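Long-range contacts in aminoglycoside 6-N-acetyltransferase type Ib11 (Salmonella typhimurium, PDB 2PRB), which probably transfers the acetyl group of acetyl-coenzyme A to the 6'-amino group of aminoglycoside antibiotics such as kanamycin B, which confers resistance to them: residues A[102-107]-A[137-142]; A[121-126]-A[157-162]. The protein carries 2 engineered substitutions. One frame throughout, in Å; residues are numbered along the deposited sequence.

In the fold
Both contacts belong to the GNAT acetyltransferase fold, and their centres lie about 8 Å apart. Contact 1 pairs strand 101-108 with strand 138-141 in the middle of the mixed sheet; contact 2 sets helix 118-131, which links those two strands, against the turn between helix 148-156 and strand 160-167. Along the chain the segments alternate: 102-107, 121-126, 137-142, 157-162. The contacts also touch one another, I104 meeting L126 and the ring of F159 reaching I139 and T141, so helix and turn pack against the side of the strand pair that carries I104 and I139. Coenzyme A binds at the end of this unit, where the engineered Q106 and L107 line its pocket.

Contact 1 of 2, residues A[102-107]-A[137-142]; sequences RGIDQL and TKIQTD. Engineered in segment 102-107: Q106 (natural residue Leu), L107 (natural residue Ser). With COA (coenzyme A), chain B.
The parallel strand pair of the beta-alpha-beta unit formed by strand 101-108, helix 118-131 and strand 138-141, a central element of the GNAT fold, starts as a regular ladder and then opens. R102 pairs with I139 and G103 with Q140. R102 is held through both its backbone N and its O: the N donates to K138 O, and the O accepts a short bond of 2.7 Å from Q140 N. I104 N then binds Q140 O at 3.1 Å, less straight than the others. Beyond this the strands, at 40° to each other, part company. A water hydrogen-bonded to I104 O and D142 OD1 bridges the gap.

On the face covered by helix 118-131, I104 CG2 meets I139 CG2 at 3.9 Å, and L130 touches both residues. T141 lies on this face too, against F159; turned off a staggered position (chi1 -32°), it brings CG2 to 3.2 Å from I104 O, while its OG1 lies 3.5 Å from I104 CG1, buried without a hydrogen-bonding partner in the model. On the other face Q140 lays its CG against G103 CA at 3.5 Å; its chain runs on extended, and OE1 ends in a hydrogen bond from Y83.

At the open end the carboxylates of D105 and D142 form a like-charged pair, D105 OD1 3.7 Å from D142 OD1, with their planes 56° apart and three waters around them. Coenzyme A takes up the strand where it has separated: its N4P makes a weak bond to O of Q106, an engineered residue. Two further waters link the acids, one between D105 OD2 and D142 OD1, the other 2.6 Å from D105 OD1 and also bound to D142 OD1.

Contact 2 of 2, residues A[121-126]-A[157-162]; sequences KLVRAL and AGFERQ
V123 presses its CG1 methyl onto A157 CB at 3.5 Å and, with the same methyl, meets F159 CE2 at 3.7 Å. The branch is carried there by a first torsion of 174°, which sets CG1 anti to the backbone N and lets one methyl serve both partners, while the phenyl ring and the valine lie askew to each other. A157 is the most covered residue here, touched by both V123 and the long side chain of R124.

R124 reaches along the turn from the helix surface. Its CG packs 3.9 Å from A157 CB, and the chain stays extended as far as NE, which brings the guanidinium over the backbone of A157. The carbonyl oxygen of A157 lies over one face of that group, offset toward its rim, with NH1 3.6 Å away; this is a face contact and no hydrogen bond joins the two segments. NH2 has instead a weak hydrogen bond to K156 O, so the arginine lies over the C-terminal end of helix 148-156, where the carbonyl-rich end would probably suit its positive charge.

That helix ends in a Schellman motif, with G158 at a positive phi of 105°, a backbone shape in which a CB would be jammed against the preceding carbonyl oxygen. The reversal sends the chain through F159 into strand 160-167, one of the two outermost strands of the sheet in this chain, which bonds to strand 170-178. V123 of helix 118-131 also touches C153 and Y154 of helix 148-156 and I104 and the engineered Q106 of strand 101-108, with the turn at 157-159 alongside.

Contact 1 of 2, residues A[102-107]-A[137-142]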
ATOM      1  N   ARG A 102       9.956  -3.283  -4.088  1.00  8.85           N
ATOM      2  CA  ARG A 102       8.733  -3.478  -3.313  1.00  8.56           C
ATOM      3  C   ARG A 102       7.677  -2.489  -3.782  1.00  8.74           C
ATOM      4  O   ARG A 102       7.995  -1.349  -4.109  1.00  8.99           O
ATOM      5  CB  ARG A 102       8.976  -3.259  -1.818  1.00  8.60           C
ATOM      6  CG  ARG A 102       9.980  -4.210  -1.172  1.00  8.16           C
ATOM      7  CD  ARG A 102       9.443  -5.634  -1.034  1.00  8.38           C
ATOM      8  NE  ARG A 102      10.478  -6.534  -0.513  1.00  8.18           N
ATOM      9  CZ  ARG A 102      11.402  -7.137  -1.258  1.00  8.99           C
ATOM     10  NH1 ARG A 102      11.433  -6.959  -2.575  1.00  8.18           N
ATOM     11  NH2 ARG A 102      12.301  -7.930  -0.684  1.00  9.19           N
ATOM     12  N   GLY A 103       6.427  -2.931  -3.816  1.00  8.64           N
ATOM     13  CA  GLY A 103       5.308  -2.033  -4.078  1.00  8.71           C
ATOM     14  C   GLY A 103       4.456  -1.878  -2.836  1.00  8.96           C
ATOM     15  O   GLY A 103       4.477  -2.739  -1.952  1.00  9.03           O
ATOM     16  N   ILE A 104       3.711  -0.778  -2.757  1.00  9.04           N
ATOM     17  CA  ILE A 104       2.825  -0.550  -1.613  1.00  9.19           C
ATOM     18  C   ILE A 104       1.428  -0.107  -2.032  1.00  9.44           C
ATOM     19  O   ILE A 104       1.237   0.457  -3.112  1.00  9.27           O
ATOM     20  CB  ILE A 104       3.404   0.471  -0.582  1.00  9.25           C
ATOM     21  CG1 ILE A 104       3.630   1.847  -1.226  1.00  9.14           C
ATOM     22  CG2 ILE A 104       4.679  -0.075   0.072  1.00  8.88           C
ATOM     23  CD1 ILE A 104       3.869   2.973  -0.225  1.00  9.37           C
ATOM     24  N   ASP A 105       0.465  -0.390  -1.159  1.00  9.98           N
ATOM     25  CA  ASP A 105      -0.905   0.092  -1.271  1.00 10.75           C
ATOM     26  C   ASP A 105      -1.406   0.348   0.140  1.00 10.56           C
ATOM     27  O   ASP A 105      -0.966  -0.315   1.082  1.00 10.23           O
ATOM     28  CB  ASP A 105      -1.793  -0.950  -1.954  1.00 11.52           C
ATOM     29  CG  ASP A 105      -1.559  -1.032  -3.447  1.00 14.14           C
ATOM     30  OD1 ASP A 105      -1.857  -0.048  -4.158  1.00 18.02           O
ATOM     31  OD2 ASP A 105      -1.095  -2.091  -3.915  1.00 17.51           O
ATOM     32  N   GLN A 106      -2.313   1.308   0.302  1.00 10.46           N
ATOM     33  CA  GLN A 106      -2.821   1.627   1.639  1.00 10.65           C
ATOM     34  C   GLN A 106      -4.136   2.393   1.619  1.00 10.34           C
ATOM     35  O   GLN A 106      -4.512   2.982   0.604  1.00  9.90           O
ATOM     36  CB  GLN A 106      -1.768   2.381   2.476  1.00 10.84           C
ATOM     37  CG  GLN A 106      -1.522   3.840   2.081  1.00 13.09           C
ATOM     38  CD  GLN A 106      -1.001   3.993   0.668  1.00 15.27           C
ATOM     39  OE1 GLN A 106      -1.595   4.703  -0.146  1.00 18.28           O
ATOM     40  NE2 GLN A 106       0.102   3.315   0.361  1.00 15.77           N
ATOM     41  N   LEU A 107      -4.820   2.375   2.760  1.00 10.16           N
ATOM     42  CA  LEU A 107      -6.084   3.077   2.934  1.00 10.27           C
ATOM     43  C   LEU A 107      -6.226   3.542   4.381  1.00 10.67           C
ATOM     44  O   LEU A 107      -5.706   2.902   5.299  1.00 10.39           O
ATOM     45  CB  LEU A 107      -7.259   2.165   2.548  1.00 10.10           C
ATOM     46  CG  LEU A 107      -7.525   0.892   3.367  1.00 10.00           C
ATOM     47  CD1 LEU A 107      -8.445   1.170   4.564  1.00  9.48           C
ATOM     48  CD2 LEU A 107      -8.123  -0.189   2.482  1.00  9.87           C
ATOM     49  N   THR A 137      15.658  -2.395  -2.743  1.00 10.53           N
ATOM     50  CA  THR A 137      16.381  -1.401  -3.536  1.00 10.63           C
ATOM     51  C   THR A 137      15.565  -0.138  -3.822  1.00 10.64           C
ATOM     52  O   THR A 137      16.122   0.959  -3.913  1.00 10.42           O
ATOM     53  CB  THR A 137      16.827  -2.002  -4.881  1.00 10.60           C
ATOM     54  OG1 THR A 137      15.693  -2.580  -5.540  1.00 10.71           O
ATOM     55  CG2 THR A 137      17.887  -3.084  -4.662  1.00 10.89           C
ATOM     56  N   LYS A 138      14.251  -0.307  -3.963  1.00 10.53           N
ATOM     57  CA  LYS A 138      13.364   0.755  -4.437  1.00 10.82           C
ATOM     58  C   LYS A 138      11.920   0.418  -4.074  1.00 10.22           C
ATOM     59  O   LYS A 138      11.530  -0.754  -4.095  1.00 10.31           O
ATOM     60  CB  LYS A 138      13.509   0.892  -5.963  1.00 10.76           C
ATOM     61  CG  LYS A 138      12.720   2.020  -6.618  1.00 12.02           C
ATOM     62  CD  LYS A 138      12.988   2.075  -8.134  1.00 12.05           C
ATOM     63  CE  LYS A 138      12.436   0.855  -8.873  1.00 14.38           C
ATOM     64  NZ  LYS A 138      12.826   0.848 -10.316  1.00 15.36           N
ATOM     65  N   ILE A 139      11.139   1.442  -3.734  1.00  9.81           N
ATOM     66  CA  ILE A 139       9.703   1.274  -3.489  1.00  9.43           C
ATOM     67  C   ILE A 139       8.924   1.891  -4.645  1.00  9.35           C
ATOM     68  O   ILE A 139       9.280   2.964  -5.126  1.00  9.30           O
ATOM     69  CB  ILE A 139       9.226   1.936  -2.157  1.00  9.40           C
ATOM     70  CG1 ILE A 139      10.254   1.758  -1.028  1.00  9.83           C
ATOM     71  CG2 ILE A 139       7.846   1.410  -1.753  1.00  9.44           C
ATOM     72  CD1 ILE A 139      10.511   0.331  -0.603  1.00 10.05           C
ATOM     73  N   GLN A 140       7.875   1.201  -5.083  1.00  9.20           N
ATOM     74  CA  GLN A 140       6.983   1.703  -6.130  1.00  9.32           C
ATOM     75  C   GLN A 140       5.555   1.834  -5.617  1.00  9.61           C
ATOM     76  O   GLN A 140       5.155   1.154  -4.662  1.00  9.16           O
ATOM     77  CB  GLN A 140       7.000   0.778  -7.353  1.00  9.06           C
ATOM     78  CG  GLN A 140       6.400  -0.602  -7.088  1.00  9.29           C
ATOM     79  CD  GLN A 140       6.311  -1.485  -8.317  1.00  9.20           C
ATOM     80  OE1 GLN A 140       5.325  -2.206  -8.510  1.00 11.08           O
ATOM     81  NE2 GLN A 140       7.340  -1.451  -9.143  1.00  7.53           N
ATOM     82  N   THR A 141       4.794   2.725  -6.243  1.00 10.14           N
ATOM     83  CA  THR A 141       3.344   2.734  -6.077  1.00 10.71           C
ATOM     84  C   THR A 141       2.674   2.943  -7.432  1.00 10.23           C
ATOM     85  O   THR A 141       3.305   3.431  -8.370  1.00 10.09           O
ATOM     86  CB  THR A 141       2.842   3.789  -5.073  1.00 11.18           C
ATOM     87  OG1 THR A 141       3.807   3.992  -4.029  1.00 14.15           O
ATOM     88  CG2 THR A 141       1.563   3.290  -4.460  1.00 11.93           C
ATOM     89  N   ASP A 142       1.398   2.567  -7.528  1.00 10.08           N
ATOM     90  CA  ASP A 142       0.659   2.655  -8.792  1.00  9.85           C
ATOM     91  C   ASP A 142      -0.768   3.204  -8.626  1.00  9.48           C
ATOM     92  O   ASP A 142      -1.742   2.500  -8.924  1.00  9.30           O
ATOM     93  CB  ASP A 142       0.648   1.295  -9.508  1.00 10.06           C
ATOM     94  CG  ASP A 142      -0.145   0.227  -8.755  1.00 11.03           C
ATOM     95  OD1 ASP A 142      -0.202   0.261  -7.507  1.00 12.39           O
ATOM     96  OD2 ASP A 142      -0.720  -0.658  -9.425  1.00 11.89           O
TER
HETATM   97  N1A COA B 501      -6.115  17.129  -6.415  1.00 32.94           N
HETATM   98  C2A COA B 501      -4.843  17.487  -6.004  1.00 32.91           C
HETATM   99  N3A COA B 501      -4.487  17.345  -4.674  1.00 32.84           N
HETATM  100  C4A COA B 501      -5.379  16.858  -3.769  1.00 32.47           C
HETATM  101  C5A COA B 501      -6.661  16.491  -4.164  1.00 32.78           C
HETATM  102  C6A COA B 501      -7.030  16.631  -5.502  1.00 32.90           C
HETATM  103  N6A COA B 501      -8.194  16.152  -5.931  1.00 33.50           N
HETATM  104  N7A COA B 501      -7.320  16.047  -3.070  1.00 32.70           N
HETATM  105  C8A COA B 501      -6.492  16.121  -2.002  1.00 32.44           C
HETATM  106  N9A COA B 501      -5.286  16.624  -2.420  1.00 32.12           N
HETATM  107  C1B COA B 501      -4.027  16.714  -1.653  1.00 31.26           C
HETATM  108  C2B COA B 501      -4.149  17.514  -0.366  1.00 31.19           C
HETATM  109  O2B COA B 501      -4.059  18.895  -0.621  1.00 31.39           O
HETATM  110  C3B COA B 501      -2.977  16.991   0.444  1.00 30.88           C
HETATM  111  O3B COA B 501      -1.798  17.700   0.134  1.00 31.92           O
HETATM  112  P3B COA B 501      -1.291  19.000   0.939  1.00 33.33           P
HETATM  113  O7A COA B 501      -0.763  18.566   2.284  1.00 32.99           O
HETATM  114  O8A COA B 501      -2.421  19.984   1.130  1.00 33.33           O
HETATM  115  O9A COA B 501      -0.186  19.653   0.142  1.00 32.96           O
HETATM  116  C4B COA B 501      -2.787  15.568  -0.067  1.00 29.64           C
HETATM  117  O4B COA B 501      -3.545  15.445  -1.260  1.00 30.27           O
HETATM  118  C5B COA B 501      -3.239  14.518   0.938  1.00 27.74           C
HETATM  119  O5B COA B 501      -2.233  14.282   1.898  1.00 24.97           O
HETATM  120  P1A COA B 501      -2.616  13.433   3.212  1.00 23.34           P
HETATM  121  O1A COA B 501      -3.498  14.258   4.116  1.00 23.75           O
HETATM  122  O2A COA B 501      -1.388  12.933   3.938  1.00 23.71           O
HETATM  123  O3A COA B 501      -3.432  12.207   2.562  1.00 21.95           O
HETATM  124  P2A COA B 501      -4.436  11.270   3.396  1.00 21.03           P
HETATM  125  O4A COA B 501      -4.182  11.421   4.876  1.00 20.30           O
HETATM  126  O5A COA B 501      -5.874  11.558   3.038  1.00 20.90           O
HETATM  127  O6A COA B 501      -4.011   9.795   2.910  1.00 19.49           O
HETATM  128  CBP COA B 501      -4.785   8.185   1.267  1.00 16.97           C
HETATM  129  CCP COA B 501      -3.979   9.459   1.534  1.00 17.35           C
HETATM  130  CDP COA B 501      -4.686   7.870  -0.226  1.00 16.38           C
HETATM  131  CEP COA B 501      -4.147   7.040   2.056  1.00 16.50           C
HETATM  132  CAP COA B 501      -6.246   8.400   1.703  1.00 16.81           C
HETATM  133  OAP COA B 501      -6.788   9.593   1.168  1.00 17.12           O
HETATM  134  C9P COA B 501      -7.149   7.224   1.423  1.00 17.13           C
HETATM  135  O9P COA B 501      -7.159   6.135   2.309  1.00 16.38           O
HETATM  136  N8P COA B 501      -7.915   7.276   0.331  1.00 17.98           N
HETATM  137  C7P COA B 501      -8.939   6.284   0.033  1.00 18.65           C
HETATM  138  C6P COA B 501      -8.371   4.958  -0.482  1.00 19.51           C
HETATM  139  C5P COA B 501      -7.291   5.172  -1.523  1.00 20.76           C
HETATM  140  O5P COA B 501      -7.411   6.042  -2.401  1.00 19.47           O
HETATM  141  N4P COA B 501      -6.225   4.374  -1.437  1.00 21.80           N
HETATM  142  C3P COA B 501      -5.050   4.564  -2.271  1.00 24.01           C
HETATM  143  C2P COA B 501      -5.202   3.917  -3.642  1.00 25.91           C
HETATM  144  S1P COA B 501      -3.699   4.077  -4.640  1.00 29.51           S
HETATM  145  O   HOH W   1       1.761  -0.370  -5.821  1.00 10.57           O
HETATM  146  O   HOH W   2      -2.604   0.793  -6.464  1.00 15.46           O
HETATM  147  O   HOH W   3      -0.812  -2.408  -6.827  1.00 19.35           O

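Contact 2 of 2, residues A[121-126]-A[157-162]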
ATOM      1  N   LYS A 121       2.040  10.064   6.872  1.00 12.77           N
ATOM      2  CA  LYS A 121       2.713   9.417   8.007  1.00 12.67           C
ATOM      3  C   LYS A 121       2.726   7.892   7.875  1.00 12.33           C
ATOM      4  O   LYS A 121       3.744   7.252   8.142  1.00 12.24           O
ATOM      5  CB  LYS A 121       2.057   9.819   9.331  1.00 13.05           C
ATOM      6  CG  LYS A 121       2.352  11.244   9.760  1.00 13.93           C
ATOM      7  CD  LYS A 121       1.584  11.606  11.023  1.00 16.44           C
ATOM      8  CE  LYS A 121       1.732  13.085  11.356  1.00 18.45           C
ATOM      9  NZ  LYS A 121       3.125  13.444  11.744  1.00 20.39           N
ATOM     10  N   LEU A 122       1.591   7.322   7.469  1.00 11.71           N
ATOM     11  CA  LEU A 122       1.482   5.883   7.213  1.00 11.39           C
ATOM     12  C   LEU A 122       2.491   5.439   6.146  1.00 11.18           C
ATOM     13  O   LEU A 122       3.267   4.506   6.369  1.00 10.83           O
ATOM     14  CB  LEU A 122       0.048   5.518   6.791  1.00 11.30           C
ATOM     15  CG  LEU A 122      -0.392   4.050   6.663  1.00 11.42           C
ATOM     16  CD1 LEU A 122      -1.904   3.974   6.468  1.00 11.33           C
ATOM     17  CD2 LEU A 122       0.320   3.301   5.533  1.00 11.56           C
ATOM     18  N   VAL A 123       2.472   6.110   4.994  1.00 10.86           N
ATOM     19  CA  VAL A 123       3.368   5.762   3.884  1.00 10.85           C
ATOM     20  C   VAL A 123       4.840   5.890   4.298  1.00 10.93           C
ATOM     21  O   VAL A 123       5.646   5.008   4.005  1.00 10.57           O
ATOM     22  CB  VAL A 123       3.062   6.591   2.604  1.00 10.92           C
ATOM     23  CG1 VAL A 123       4.090   6.320   1.510  1.00 10.77           C
ATOM     24  CG2 VAL A 123       1.654   6.273   2.087  1.00 10.54           C
ATOM     25  N   ARG A 124       5.178   6.975   4.997  1.00 11.19           N
ATOM     26  CA  ARG A 124       6.543   7.167   5.493  1.00 11.69           C
ATOM     27  C   ARG A 124       6.992   6.035   6.417  1.00 11.44           C
ATOM     28  O   ARG A 124       8.136   5.577   6.330  1.00 11.35           O
ATOM     29  CB  ARG A 124       6.701   8.532   6.174  1.00 12.00           C
ATOM     30  CG  ARG A 124       6.687   9.695   5.188  1.00 13.92           C
ATOM     31  CD  ARG A 124       7.257  10.961   5.796  1.00 17.53           C
ATOM     32  NE  ARG A 124       7.479  11.995   4.783  1.00 20.83           N
ATOM     33  CZ  ARG A 124       8.551  12.074   3.995  1.00 22.14           C
ATOM     34  NH1 ARG A 124       9.528  11.180   4.086  1.00 23.61           N
ATOM     35  NH2 ARG A 124       8.652  13.057   3.113  1.00 23.35           N
ATOM     36  N   ALA A 125       6.088   5.584   7.288  1.00 11.20           N
ATOM     37  CA  ALA A 125       6.372   4.466   8.191  1.00 11.10           C
ATOM     38  C   ALA A 125       6.582   3.160   7.423  1.00 10.85           C
ATOM     39  O   ALA A 125       7.470   2.372   7.761  1.00 10.80           O
ATOM     40  CB  ALA A 125       5.258   4.309   9.222  1.00 11.08           C
ATOM     41  N   LEU A 126       5.770   2.942   6.385  1.00 10.38           N
ATOM     42  CA  LEU A 126       5.872   1.737   5.558  1.00 10.26           C
ATOM     43  C   LEU A 126       7.158   1.717   4.731  1.00 10.04           C
ATOM     44  O   LEU A 126       7.809   0.677   4.606  1.00  9.83           O
ATOM     45  CB  LEU A 126       4.633   1.574   4.662  1.00 10.12           C
ATOM     46  CG  LEU A 126       4.474   0.288   3.835  1.00 10.66           C
ATOM     47  CD1 LEU A 126       4.789  -0.975   4.641  1.00 11.66           C
ATOM     48  CD2 LEU A 126       3.074   0.206   3.231  1.00 10.73           C
ATOM     49  N   ALA A 157       5.368  11.950   0.736  1.00 15.32           N
ATOM     50  CA  ALA A 157       6.095  10.876   1.413  1.00 15.14           C
ATOM     51  C   ALA A 157       7.428  10.533   0.735  1.00 15.01           C
ATOM     52  O   ALA A 157       8.145   9.635   1.185  1.00 15.25           O
ATOM     53  CB  ALA A 157       5.214   9.642   1.527  1.00 15.06           C
ATOM     54  N   GLY A 158       7.750  11.239  -0.347  1.00 14.69           N
ATOM     55  CA  GLY A 158       9.059  11.115  -0.992  1.00 14.30           C
ATOM     56  C   GLY A 158       9.109  10.340  -2.297  1.00 13.93           C
ATOM     57  O   GLY A 158      10.194  10.037  -2.797  1.00 14.01           O
ATOM     58  N   PHE A 159       7.941  10.011  -2.844  1.00 13.53           N
ATOM     59  CA  PHE A 159       7.860   9.344  -4.141  1.00 13.33           C
ATOM     60  C   PHE A 159       7.898  10.354  -5.278  1.00 13.69           C
ATOM     61  O   PHE A 159       7.442  11.490  -5.136  1.00 13.63           O
ATOM     62  CB  PHE A 159       6.589   8.499  -4.247  1.00 12.90           C
ATOM     63  CG  PHE A 159       6.640   7.225  -3.455  1.00 11.94           C
ATOM     64  CD1 PHE A 159       7.015   6.030  -4.064  1.00 11.87           C
ATOM     65  CD2 PHE A 159       6.310   7.217  -2.104  1.00 12.28           C
ATOM     66  CE1 PHE A 159       7.061   4.846  -3.337  1.00 11.17           C
ATOM     67  CE2 PHE A 159       6.358   6.035  -1.365  1.00 11.99           C
ATOM     68  CZ  PHE A 159       6.730   4.850  -1.981  1.00 11.95           C
ATOM     69  N   GLU A 160       8.441   9.924  -6.410  1.00 14.06           N
ATOM     70  CA  GLU A 160       8.483  10.760  -7.600  1.00 14.67           C
ATOM     71  C   GLU A 160       7.748  10.093  -8.754  1.00 14.39           C
ATOM     72  O   GLU A 160       7.965   8.913  -9.030  1.00 13.86           O
ATOM     73  CB  GLU A 160       9.931  11.056  -7.981  1.00 15.08           C
ATOM     74  CG  GLU A 160      10.609  12.031  -7.032  1.00 17.90           C
ATOM     75  CD  GLU A 160      12.105  12.133  -7.250  1.00 21.07           C
ATOM     76  OE1 GLU A 160      12.566  11.966  -8.402  1.00 22.96           O
ATOM     77  OE2 GLU A 160      12.821  12.387  -6.258  1.00 23.49           O
ATOM     78  N   ARG A 161       6.874  10.856  -9.414  1.00 14.19           N
ATOM     79  CA  ARG A 161       6.160  10.376 -10.601  1.00 14.40           C
ATOM     80  C   ARG A 161       7.142  10.118 -11.736  1.00 14.32           C
ATOM     81  O   ARG A 161       7.960  10.980 -12.070  1.00 14.69           O
ATOM     82  CB  ARG A 161       5.101  11.387 -11.068  1.00 14.25           C
ATOM     83  CG  ARG A 161       4.036  11.736 -10.050  1.00 14.50           C
ATOM     84  CD  ARG A 161       3.037  12.744 -10.622  1.00 14.89           C
ATOM     85  NE  ARG A 161       2.724  13.791  -9.653  1.00 16.24           N
ATOM     86  CZ  ARG A 161       1.759  14.695  -9.787  1.00 17.04           C
ATOM     87  NH1 ARG A 161       0.974  14.703 -10.858  1.00 17.54           N
ATOM     88  NH2 ARG A 161       1.575  15.598  -8.835  1.00 17.55           N
ATOM     89  N   GLN A 162       7.052   8.929 -12.324  1.00 14.01           N
ATOM     90  CA  GLN A 162       7.927   8.529 -13.422  1.00 13.84           C
ATOM     91  C   GLN A 162       7.222   8.675 -14.763  1.00 13.45           C
ATOM     92  O   GLN A 162       7.790   9.192 -15.721  1.00 13.46           O
ATOM     93  CB  GLN A 162       8.391   7.083 -13.232  1.00 13.98           C
ATOM     94  CG  GLN A 162       9.190   6.857 -11.957  1.00 14.98           C
ATOM     95  CD  GLN A 162      10.404   7.761 -11.873  1.00 15.48           C
ATOM     96  OE1 GLN A 162      11.335   7.643 -12.671  1.00 16.84           O
ATOM     97  NE2 GLN A 162      10.395   8.678 -10.912  1.00 15.19           N
TER